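Local coordinates for protein pectinesterase A (Erwinia chrysanthemi, PDB 2NTP) that catalyses the hydrolysis of methyl esters in the galacturonan chain of pectin, the first step in maceration and soft rot of plant tissue, at residues Gly80-Thr85 against Ile125-Ala130; Ala113-Ser118 against Arg195-Ser200; Val150-Thr155 against Val191-Ala196. All coordinates share one frame; numbering follows the deposited sequence.

Contact 1. Residues Gly80-Thr85 against Ile125-Ala130; sequences GSKWGT and IKDTQA. With ADA (alpha-D-galactopyranuronic acid), chain C; ADA (alpha-D-galactopyranuronic acid), chain B; ADA (alpha-D-galactopyranuronic acid), chain D.
Thr85 and Gln129 form the buried half of this contact, their side chains crossing at about a right angle beside the bound sugar chain. The methyl CG2 of Thr85 lies 3.9 Å from CG of Gln129 and 4.1 Å from its CB, and Asp154, the catalytic proton donor, packs against both side chains. Threonine suits this position because its methyl packs on the glutamine; the hydroxyl OG1 lies next to O3 of the galacturonic acid of chain C, but it is modelled too close to the Gln129 chain and its exact position is uncertain. Gln129 sends CG between its own backbone N and carbonyl carbon (chi1 36°) and then bends at chi2 (-74°), a folded path that brings NE2 to the sugar, where it donates to O2 of the chain C unit at 3.3 Å. Both residues are established substrate-binding residues. The enzyme is a right-handed parallel beta-helix, and the two segments belong to excursions from its coils that help to wall the substrate cleft, with backbone bonds from Gly84 and Gln129 to Ala73 tying the two together. Thr85 N adds a weak bond of 3.4 Å to O6A of the galacturonic acid of chain B. The outer half is quite different. Lys82, exposed to solvent, runs extended beyond CG and crosses Asp127 at about a right angle; its NZ meets OD2 of Asp127 at 3.1 Å in a salt bridge, arriving from above the carboxylate plane (47° out of it). CD of Lys82 also touches that OD2, at 3.5 Å. A long, flexible lysine suits this exposed side, where it spans the distance between the loops to the counter-charge that aspartate holds on a short chain. The backbone of Asp127 makes the centre of an inverse gamma turn and is bonded to Gly74.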
loop_
_atom_site.group_PDB
_atom_site.type_symbol
_atom_site.label_atom_id
_atom_site.label_comp_id
_atom_site.label_asym_id
_atom_site.label_seq_id
_atom_site.Cartn_x
_atom_site.Cartn_y
_atom_site.Cartn_z
ATOM N N GLY A 80 -2.993 18.384 19.860
ATOM C CA GLY A 80 -4.309 17.774 20.021
ATOM C C GLY A 80 -5.018 17.472 18.713
ATOM O O GLY A 80 -6.162 17.015 18.717
ATOM N N SER A 81 -4.342 17.735 17.596
ATOM C CA SER A 81 -4.891 17.433 16.278
ATOM C C SER A 81 -4.510 16.017 15.854
ATOM O O SER A 81 -3.519 15.458 16.333
ATOM C CB SER A 81 -4.411 18.446 15.238
ATOM O OG SER A 81 -3.022 18.311 15.001
ATOM N N LYS A 82 -5.308 15.451 14.955
ATOM C CA LYS A 82 -5.085 14.101 14.446
ATOM C C LYS A 82 -3.966 14.096 13.411
ATOM O O LYS A 82 -3.789 15.068 12.672
ATOM C CB LYS A 82 -6.364 13.563 13.805
ATOM C CG LYS A 82 -7.520 13.338 14.768
ATOM C CD LYS A 82 -8.793 12.999 14.004
ATOM C CE LYS A 82 -9.993 12.884 14.929
ATOM N NZ LYS A 82 -11.249 12.663 14.156
ATOM N N TRP A 83 -3.223 12.993 13.354
ATOM C CA TRP A 83 -2.225 12.790 12.303
ATOM C C TRP A 83 -2.873 12.719 10.920
ATOM O O TRP A 83 -2.330 13.251 9.942
ATOM C CB TRP A 83 -1.413 11.523 12.567
ATOM C CG TRP A 83 -0.318 11.706 13.569
ATOM C CD1 TRP A 83 -0.343 11.346 14.886
ATOM C CD2 TRP A 83 0.968 12.297 13.337
ATOM N NE1 TRP A 83 0.851 11.673 15.490
ATOM C CE2 TRP A 83 1.672 12.260 14.562
ATOM C CE3 TRP A 83 1.595 12.854 12.213
ATOM C CZ2 TRP A 83 2.972 12.763 14.698
ATOM C CZ3 TRP A 83 2.891 13.356 12.349
ATOM C CH2 TRP A 83 3.562 13.304 13.583
ATOM N N GLY A 84 -4.034 12.069 10.846
ATOM C CA GLY A 84 -4.715 11.832 9.579
ATOM C C GLY A 84 -4.093 10.664 8.838
ATOM O O GLY A 84 -3.049 10.156 9.244
ATOM N N THR A 85 -4.722 10.255 7.739
ATOM C CA THR A 85 -4.293 9.059 6.998
ATOM C C THR A 85 -2.894 9.201 6.387
ATOM O O THR A 85 -2.003 8.390 6.680
ATOM C CB THR A 85 -5.334 8.645 5.942
ATOM O OG1 THR A 85 -6.576 8.358 6.598
ATOM C CG2 THR A 85 -4.884 7.397 5.181
ATOM N N ILE A 125 -9.966 4.537 19.141
ATOM C CA ILE A 125 -9.827 5.377 17.952
ATOM C C ILE A 125 -10.846 4.992 16.874
ATOM O O ILE A 125 -11.024 3.809 16.579
ATOM C CB ILE A 125 -8.367 5.291 17.399
ATOM C CG1 ILE A 125 -7.394 5.998 18.356
ATOM C CG2 ILE A 125 -8.267 5.879 15.995
ATOM C CD1 ILE A 125 -5.918 5.805 18.020
ATOM N N LYS A 126 -11.512 5.995 16.298
ATOM C CA LYS A 126 -12.456 5.780 15.197
ATOM C C LYS A 126 -11.771 5.838 13.828
ATOM O O LYS A 126 -12.131 5.094 12.916
ATOM C CB LYS A 126 -13.606 6.791 15.256
ATOM C CG LYS A 126 -14.652 6.464 16.309
ATOM C CD LYS A 126 -15.660 7.582 16.457
ATOM C CE LYS A 126 -16.668 7.258 17.546
ATOM N NZ LYS A 126 -17.533 8.426 17.866
ATOM N N ASP A 127 -10.795 6.736 13.693
ATOM C CA ASP A 127 -10.034 6.881 12.453
ATOM C C ASP A 127 -8.882 5.883 12.458
ATOM O O ASP A 127 -7.744 6.215 12.809
ATOM C CB ASP A 127 -9.526 8.320 12.288
ATOM C CG ASP A 127 -10.658 9.333 12.142
ATOM O OD1 ASP A 127 -11.837 8.921 12.070
ATOM O OD2 ASP A 127 -10.363 10.545 12.093
ATOM N N THR A 128 -9.207 4.658 12.050
ATOM C CA THR A 128 -8.348 3.496 12.246
ATOM C C THR A 128 -7.373 3.218 11.102
ATOM O O THR A 128 -6.622 2.242 11.153
ATOM C CB THR A 128 -9.191 2.232 12.512
ATOM O OG1 THR A 128 -10.269 2.171 11.570
ATOM C CG2 THR A 128 -9.765 2.274 13.927
ATOM N N GLN A 129 -7.363 4.072 10.086
ATOM C CA GLN A 129 -6.353 3.917 9.042
ATOM C C GLN A 129 -4.966 4.087 9.652
ATOM O O GLN A 129 -4.758 4.923 10.529
ATOM C CB GLN A 129 -6.582 4.840 7.835
ATOM C CG GLN A 129 -7.134 6.217 8.102
ATOM C CD GLN A 129 -8.613 6.242 8.456
ATOM O OE1 GLN A 129 -8.946 6.418 9.599
ATOM N NE2 GLN A 129 -9.497 6.086 7.468
ATOM N N ALA A 130 -4.028 3.257 9.213
ATOM C CA ALA A 130 -2.676 3.281 9.754
ATOM C C ALA A 130 -1.713 2.784 8.679
ATOM O O ALA A 130 -1.476 1.581 8.521
ATOM C CB ALA A 130 -2.589 2.440 11.031
HETATM C C1 ADA C . -10.179 7.216 2.915
HETATM C C2 ADA C . -8.986 7.800 3.684
HETATM C C3 ADA C . -9.466 8.916 4.605
HETATM C C4 ADA C . -10.231 9.973 3.807
HETATM C C5 ADA C . -11.392 9.315 3.059
HETATM C C6 ADA C . -12.124 10.325 2.226
HETATM O O2 ADA C . -8.343 6.787 4.467
HETATM O O3 ADA C . -8.364 9.497 5.312
HETATM O O4 ADA C . -9.371 10.613 2.856
HETATM O O5 ADA C . -10.913 8.242 2.225
HETATM O O6B ADA C . -12.214 10.136 0.991
HETATM O O6A ADA C . -12.617 11.320 2.810
HETATM C C1 ADA B . -9.163 12.038 2.904
HETATM C C2 ADA B . -8.712 12.594 1.552
HETATM C C3 ADA B . -7.309 12.096 1.198
HETATM C C4 ADA B . -6.325 12.358 2.343
HETATM C C5 ADA B . -6.881 11.768 3.639
HETATM C C6 ADA B . -5.977 12.040 4.813
HETATM O O2 ADA B . -9.648 12.174 0.557
HETATM O O3 ADA B . -6.855 12.697 -0.027
HETATM O O4 ADA B . -6.134 13.767 2.537
HETATM O O5 ADA B . -8.179 12.320 3.905
HETATM O O6B ADA B . -4.745 11.870 4.685
HETATM O O6A ADA B . -6.500 12.423 5.878
HETATM C C1 ADA D . -13.108 4.775 5.896
HETATM C C2 ADA D . -13.572 6.075 5.246
HETATM C C3 ADA D . -13.418 5.979 3.726
HETATM C C4 ADA D . -11.987 5.573 3.366
HETATM C C5 ADA D . -11.653 4.248 4.056
HETATM C C6 ADA D . -10.258 3.753 3.773
HETATM O O2 ADA D . -14.937 6.318 5.607
HETATM O O3 ADA D . -13.762 7.234 3.122
HETATM O O4 ADA D . -11.076 6.572 3.841
HETATM O O5 ADA D . -11.785 4.437 5.473
HETATM O O6B ADA D . -9.795 3.757 2.605
HETATM O O6A ADA D . -9.609 3.332 4.753
#

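Contact 2. Residues Ala113-Ser118 against Arg195-Ser200; sequences ANQAKS and RADVKS
Gln115 and Asp197 carry nearly all of this surface contact, meeting through one straight hydrogen bond. The amide NE2 of Gln115 donates to OD2 of Asp197 at 3.0 Å with an angle of 168° at the hydrogen; the acceptor lies in the amide plane, the donor stands above the carboxylate plane, and the two flat groups are nearly perpendicular (88°). Below the polar ends the chains touch as well, CB of Gln115 lying 3.8 Å from CB of Asp197. Glutamine suits the site because its amide can give a hydrogen at one end and take one at the other: OE1 accepts from ND2 of Asn114 at 3.2 Å, which fixes which way the amide is turned. ND2 of Asn114 also reaches Ile125 O. The glutamine sits on helix 111-116, while Asp197 is the third residue of a type I beta turn running from Arg195 to Val198, in the loop that follows strand 189-192 of the beta-helix. A chi1 of 63° turns the carboxylate of Asp197 back toward Arg195, two residues earlier, and keeps OD2 within reach of Gln115. Arg195 grips it side-on: NE bonds OD1 at 2.8 Å and NH2 bonds OD2 at 2.9 Å. Aspartate suits the turn because its two oxygens take the arginine and one of them the amide too, Gln115 and Arg195 reaching OD2 from opposite faces of the carboxylate. CG2 of Val198 lies 3.3 Å above the plane of the Arg195 guanidinium, over its centre. Held in this way, Arg195, a substrate-binding residue, turns NH2 to a carboxylate oxygen, O6A, of a bound galacturonic acid.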
loop_
_atom_site.group_PDB
_atom_site.type_symbol
_atom_site.label_atom_id
_atom_site.label_comp_id
_atom_site.label_asym_id
_atom_site.label_seq_id
_atom_site.Cartn_x
_atom_site.Cartn_y
_atom_site.Cartn_z
ATOM N N ALA A 113 -6.740 -4.799 18.832
ATOM C CA ALA A 113 -6.842 -4.387 20.236
ATOM C C ALA A 113 -7.704 -3.136 20.359
ATOM O O ALA A 113 -8.496 -3.014 21.295
ATOM C CB ALA A 113 -5.466 -4.165 20.848
ATOM N N ASN A 114 -7.556 -2.219 19.405
ATOM C CA ASN A 114 -8.395 -1.025 19.352
ATOM C C ASN A 114 -9.881 -1.366 19.246
ATOM O O ASN A 114 -10.697 -0.820 19.982
ATOM C CB ASN A 114 -8.008 -0.120 18.185
ATOM C CG ASN A 114 -8.750 1.204 18.215
ATOM O OD1 ASN A 114 -8.419 2.090 19.000
ATOM N ND2 ASN A 114 -9.762 1.344 17.362
ATOM N N GLN A 115 -10.220 -2.266 18.323
ATOM C CA GLN A 115 -11.612 -2.665 18.107
ATOM C C GLN A 115 -12.209 -3.396 19.300
ATOM O O GLN A 115 -13.416 -3.314 19.531
ATOM C CB GLN A 115 -11.742 -3.525 16.844
ATOM C CG GLN A 115 -11.294 -2.807 15.586
ATOM C CD GLN A 115 -12.117 -1.571 15.294
ATOM O OE1 GLN A 115 -11.755 -0.462 15.690
ATOM N NE2 GLN A 115 -13.242 -1.755 14.613
ATOM N N ALA A 116 -11.362 -4.104 20.050
ATOM C CA ALA A 116 -11.797 -4.862 21.227
ATOM C C ALA A 116 -12.089 -3.963 22.430
ATOM O O ALA A 116 -12.711 -4.399 23.408
ATOM C CB ALA A 116 -10.764 -5.920 21.592
ATOM N N LYS A 117 -11.637 -2.714 22.366
ATOM C CA LYS A 117 -11.889 -1.762 23.450
ATOM C C LYS A 117 -13.385 -1.493 23.587
ATOM O O LYS A 117 -14.131 -1.543 22.608
ATOM C CB LYS A 117 -11.135 -0.450 23.225
ATOM C CG LYS A 117 -9.620 -0.574 23.376
ATOM C CD LYS A 117 -8.923 0.773 23.213
ATOM C CE LYS A 117 -7.459 0.660 23.603
ATOM N NZ LYS A 117 -6.704 1.928 23.377
ATOM N N SER A 118 -13.815 -1.219 24.815
ATOM C CA SER A 118 -15.202 -0.862 25.077
ATOM C C SER A 118 -15.543 0.440 24.355
ATOM O O SER A 118 -14.688 1.321 24.224
ATOM C CB SER A 118 -15.421 -0.709 26.584
ATOM O OG SER A 118 -15.111 -1.918 27.260
ATOM N N ARG A 195 -10.452 -10.677 10.787
ATOM C CA ARG A 195 -11.150 -9.610 11.506
ATOM C C ARG A 195 -11.995 -10.193 12.632
ATOM O O ARG A 195 -13.082 -10.714 12.382
ATOM C CB ARG A 195 -12.083 -8.836 10.565
ATOM C CG ARG A 195 -11.400 -7.985 9.495
ATOM C CD ARG A 195 -10.912 -6.638 10.031
ATOM N NE ARG A 195 -11.942 -5.799 10.650
ATOM C CZ ARG A 195 -12.715 -4.926 9.999
ATOM N NH1 ARG A 195 -12.632 -4.793 8.682
ATOM N NH2 ARG A 195 -13.605 -4.195 10.670
ATOM N N ALA A 196 -11.496 -10.107 13.861
ATOM C CA ALA A 196 -12.225 -10.605 15.027
ATOM C C ALA A 196 -13.488 -9.784 15.298
ATOM O O ALA A 196 -14.425 -10.262 15.956
ATOM C CB ALA A 196 -11.325 -10.613 16.253
ATOM N N ASP A 197 -13.507 -8.558 14.781
ATOM C CA ASP A 197 -14.574 -7.597 15.068
ATOM C C ASP A 197 -15.715 -7.599 14.047
ATOM O O ASP A 197 -16.673 -6.833 14.185
ATOM C CB ASP A 197 -13.993 -6.181 15.213
ATOM C CG ASP A 197 -13.339 -5.675 13.931
ATOM O OD1 ASP A 197 -12.502 -6.398 13.357
ATOM O OD2 ASP A 197 -13.650 -4.540 13.507
ATOM N N VAL A 198 -15.614 -8.459 13.036
ATOM C CA VAL A 198 -16.613 -8.527 11.965
ATOM C C VAL A 198 -17.507 -9.759 12.119
ATOM O O VAL A 198 -17.016 -10.885 12.201
ATOM C CB VAL A 198 -15.947 -8.499 10.559
ATOM C CG1 VAL A 198 -16.954 -8.807 9.455
ATOM C CG2 VAL A 198 -15.305 -7.146 10.309
ATOM N N LYS A 199 -18.819 -9.520 12.159
ATOM C CA LYS A 199 -19.819 -10.581 12.302
ATOM C C LYS A 199 -19.810 -11.536 11.117
ATOM O O LYS A 199 -19.533 -11.133 9.985
ATOM C CB LYS A 199 -21.223 -9.984 12.434
ATOM C CG LYS A 199 -21.485 -9.240 13.727
ATOM C CD LYS A 199 -22.918 -8.730 13.756
ATOM C CE LYS A 199 -23.172 -7.822 14.946
ATOM N NZ LYS A 199 -23.176 -8.564 16.232
ATOM N N SER A 200 -20.122 -12.801 11.388
ATOM C CA SER A 200 -20.275 -13.800 10.338
ATOM C C SER A 200 -21.270 -13.271 9.307
ATOM O O SER A 200 -22.354 -12.798 9.668
ATOM C CB SER A 200 -20.766 -15.122 10.933
ATOM O OG SER A 200 -20.499 -16.206 10.060
#

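Contact 3. Residues Val150-Thr155 against Val191-Ala196; sequences VGYQDT and VSRYRA. With ADA (alpha-D-galactopyranuronic acid), chain D; ADA (alpha-D-galactopyranuronic acid), chain E.
In the right-handed parallel beta-helix of this enzyme, Arg193, just past strand 189-192, reaches across to Gly151 and Tyr152, which follow strand 147-150; strand 169-172 lies between the two in the sheet, and Arg193 packs on Ser171 of that strand. Its guanidinium lies flat on the Tyr152 ring, centres 4.0 Å apart and planes only 9° from parallel, a cation-pi stack. The arginine chain, extended at chi2, bends at chi3 (79°), which lays the guanidinium over the ring with NH1 toward Gly151 O. The stack is offset: NH1 stands 3.5 Å above the ring plane toward its rim. NH1 also donates to Gly151 O at 2.9 Å; the oxygen lies in the guanidinium plane, whereas the donor stands above the carbonyl plane (56° out of it). With NE in a salt bridge to Glu230, edge bonds and ring together fix the group's plane. Arginine suits the place by serving face and edge at once, and tyrosine by offering a broad flat face. Glycine at 151 leaves room for OG1 of Thr155, which bonds Ser171 O. The loop then enters the active site with Gln153, the transition state stabiliser, and Asp154, the proton donor. OE1 of Gln153 bonds the hydroxyl of Thr128, which orients the amide with NE2 toward substrate. From there NE2 donates to O6A of the chain D galacturonic acid at 2.8 Å and to O3 of the chain E unit at 3.1 Å.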
loop_
_atom_site.group_PDB
_atom_site.type_symbol
_atom_site.label_atom_id
_atom_site.label_comp_id
_atom_site.label_asym_id
_atom_site.label_seq_id
_atom_site.Cartn_x
_atom_site.Cartn_y
_atom_site.Cartn_z
ATOM N N VAL A 150 3.389 -4.260 6.293
ATOM C CA VAL A 150 2.480 -4.779 7.316
ATOM C C VAL A 150 1.530 -3.717 7.852
ATOM O O VAL A 150 1.957 -2.642 8.274
ATOM C CB VAL A 150 3.267 -5.396 8.499
ATOM C CG1 VAL A 150 2.323 -5.819 9.607
ATOM C CG2 VAL A 150 4.120 -6.588 8.017
ATOM N N GLY A 151 0.241 -4.035 7.839
ATOM C CA GLY A 151 -0.757 -3.184 8.480
ATOM C C GLY A 151 -2.106 -3.865 8.476
ATOM O O GLY A 151 -2.209 -5.073 8.207
ATOM N N TYR A 152 -3.138 -3.092 8.796
ATOM C CA TYR A 152 -4.510 -3.561 8.711
ATOM C C TYR A 152 -5.247 -2.657 7.719
ATOM O O TYR A 152 -5.274 -2.941 6.521
ATOM C CB TYR A 152 -5.172 -3.585 10.099
ATOM C CG TYR A 152 -4.585 -4.611 11.058
ATOM C CD1 TYR A 152 -5.081 -5.916 11.104
ATOM C CD2 TYR A 152 -3.537 -4.276 11.917
ATOM C CE1 TYR A 152 -4.543 -6.865 11.981
ATOM C CE2 TYR A 152 -2.995 -5.220 12.801
ATOM C CZ TYR A 152 -3.508 -6.505 12.832
ATOM O OH TYR A 152 -2.979 -7.441 13.709
ATOM N N GLN A 153 -5.816 -1.560 8.204
ATOM C CA GLN A 153 -6.496 -0.618 7.318
ATOM C C GLN A 153 -5.496 0.318 6.646
ATOM O O GLN A 153 -4.688 0.962 7.328
ATOM C CB GLN A 153 -7.542 0.180 8.097
ATOM C CG GLN A 153 -8.423 1.084 7.219
ATOM C CD GLN A 153 -9.635 1.620 7.964
ATOM O OE1 GLN A 153 -9.841 1.317 9.134
ATOM N NE2 GLN A 153 -10.449 2.412 7.277
ATOM N N ASP A 154 -5.556 0.391 5.314
ATOM C CA ASP A 154 -4.765 1.369 4.542
ATOM C C ASP A 154 -3.239 1.132 4.590
ATOM O O ASP A 154 -2.441 2.075 4.610
ATOM C CB ASP A 154 -5.103 2.815 4.987
ATOM C CG ASP A 154 -6.432 3.317 4.429
ATOM O OD1 ASP A 154 -7.250 2.493 3.968
ATOM O OD2 ASP A 154 -6.664 4.545 4.449
ATOM N N THR A 155 -2.828 -0.131 4.578
ATOM C CA THR A 155 -1.397 -0.470 4.668
ATOM C C THR A 155 -0.500 0.278 3.667
ATOM O O THR A 155 0.514 0.855 4.059
ATOM C CB THR A 155 -1.193 -1.987 4.510
ATOM O OG1 THR A 155 -2.001 -2.663 5.484
ATOM C CG2 THR A 155 0.291 -2.369 4.700
ATOM N N VAL A 191 -1.964 -10.513 1.403
ATOM C CA VAL A 191 -2.452 -11.304 2.531
ATOM C C VAL A 191 -3.635 -10.629 3.228
ATOM O O VAL A 191 -3.471 -9.603 3.889
ATOM C CB VAL A 191 -1.306 -11.594 3.547
ATOM C CG1 VAL A 191 -1.787 -12.506 4.671
ATOM C CG2 VAL A 191 -0.087 -12.206 2.834
ATOM N N SER A 192 -4.821 -11.217 3.063
ATOM C CA SER A 192 -6.045 -10.724 3.702
ATOM C C SER A 192 -6.116 -11.217 5.140
ATOM O O SER A 192 -6.052 -12.428 5.397
ATOM C CB SER A 192 -7.280 -11.204 2.941
ATOM O OG SER A 192 -7.382 -10.592 1.674
ATOM N N ARG A 193 -6.279 -10.281 6.066
ATOM C CA ARG A 193 -6.154 -10.587 7.487
ATOM C C ARG A 193 -7.484 -10.859 8.180
ATOM O O ARG A 193 -8.546 -10.360 7.776
ATOM C CB ARG A 193 -5.370 -9.479 8.204
ATOM C CG ARG A 193 -3.988 -9.233 7.588
ATOM C CD ARG A 193 -3.162 -8.257 8.414
ATOM N NE ARG A 193 -2.559 -8.892 9.590
ATOM C CZ ARG A 193 -1.670 -8.301 10.385
ATOM N NH1 ARG A 193 -1.278 -7.056 10.140
ATOM N NH2 ARG A 193 -1.170 -8.961 11.426
ATOM N N TYR A 194 -7.405 -11.660 9.236
ATOM C CA TYR A 194 -8.564 -12.014 10.041
ATOM C C TYR A 194 -9.126 -10.804 10.794
ATOM O O TYR A 194 -8.374 -10.005 11.360
ATOM C CB TYR A 194 -8.178 -13.122 11.022
ATOM C CG TYR A 194 -9.281 -13.476 11.991
ATOM C CD1 TYR A 194 -10.416 -14.170 11.561
ATOM C CD2 TYR A 194 -9.195 -13.112 13.330
ATOM C CE1 TYR A 194 -11.437 -14.494 12.447
ATOM C CE2 TYR A 194 -10.212 -13.433 14.222
ATOM C CZ TYR A 194 -11.328 -14.121 13.772
ATOM O OH TYR A 194 -12.344 -14.443 14.650
ATOM N N ARG A 195 -10.452 -10.677 10.787
ATOM C CA ARG A 195 -11.150 -9.610 11.506
ATOM C C ARG A 195 -11.995 -10.193 12.632
ATOM O O ARG A 195 -13.082 -10.714 12.382
ATOM C CB ARG A 195 -12.083 -8.836 10.565
ATOM C CG ARG A 195 -11.400 -7.985 9.495
ATOM C CD ARG A 195 -10.912 -6.638 10.031
ATOM N NE ARG A 195 -11.942 -5.799 10.650
ATOM C CZ ARG A 195 -12.715 -4.926 9.999
ATOM N NH1 ARG A 195 -12.632 -4.793 8.682
ATOM N NH2 ARG A 195 -13.605 -4.195 10.670
ATOM N N ALA A 196 -11.496 -10.107 13.861
ATOM C CA ALA A 196 -12.225 -10.605 15.027
ATOM C C ALA A 196 -13.488 -9.784 15.298
ATOM O O ALA A 196 -14.425 -10.262 15.956
ATOM C CB ALA A 196 -11.325 -10.613 16.253
HETATM C C1 ADA D . -13.108 4.775 5.896
HETATM C C2 ADA D . -13.572 6.075 5.246
HETATM C C3 ADA D . -13.418 5.979 3.726
HETATM C C4 ADA D . -11.987 5.573 3.366
HETATM C C5 ADA D . -11.653 4.248 4.056
HETATM C C6 ADA D . -10.258 3.753 3.773
HETATM O O2 ADA D . -14.937 6.318 5.607
HETATM O O3 ADA D . -13.762 7.234 3.122
HETATM O O4 ADA D . -11.076 6.572 3.841
HETATM O O5 ADA D . -11.785 4.437 5.473
HETATM O O6B ADA D . -9.795 3.757 2.605
HETATM O O6A ADA D . -9.609 3.332 4.753
HETATM C C1 ADA E . -15.094 0.327 6.070
HETATM C C2 ADA E . -14.009 0.913 6.974
HETATM C C3 ADA E . -14.459 2.247 7.565
HETATM C C4 ADA E . -15.024 3.179 6.488
HETATM C C5 ADA E . -16.061 2.470 5.617
HETATM C C6 ADA E . -16.506 3.377 4.503
HETATM O O2 ADA E . -13.742 -0.001 8.039
HETATM O O3 ADA E . -13.364 2.879 8.242
HETATM O O4 ADA E . -13.981 3.657 5.631
HETATM O O5 ADA E . -15.476 1.281 5.072
HETATM O O6B ADA E . -16.573 2.911 3.346
HETATM O O6A ADA E . -16.789 4.567 4.768
#

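Along the chain contact 1 closes before contact 3 opens, whereas the segments of contacts 1 and 2 alternate; contacts 2 and 3 end on the same part of the chain and share Arg195 and Ala196. The centres of contacts 1 and 2 lie about 18 Å apart. Those of contacts 1 and 3 are about 17 Å apart, and those of contacts 2 and 3 about 12 Å. Contact 3 bridges coils of the beta-helix, on the sheet holding strands 147-150 and 189-192, while contacts 1 and 2 join loops and helix 111-116 beyond the coils. Residues Ile125-Ala130 touch both other contacts, and all three contribute residues to a single pocket, spreading substrate recognition along the bound oligosaccharide.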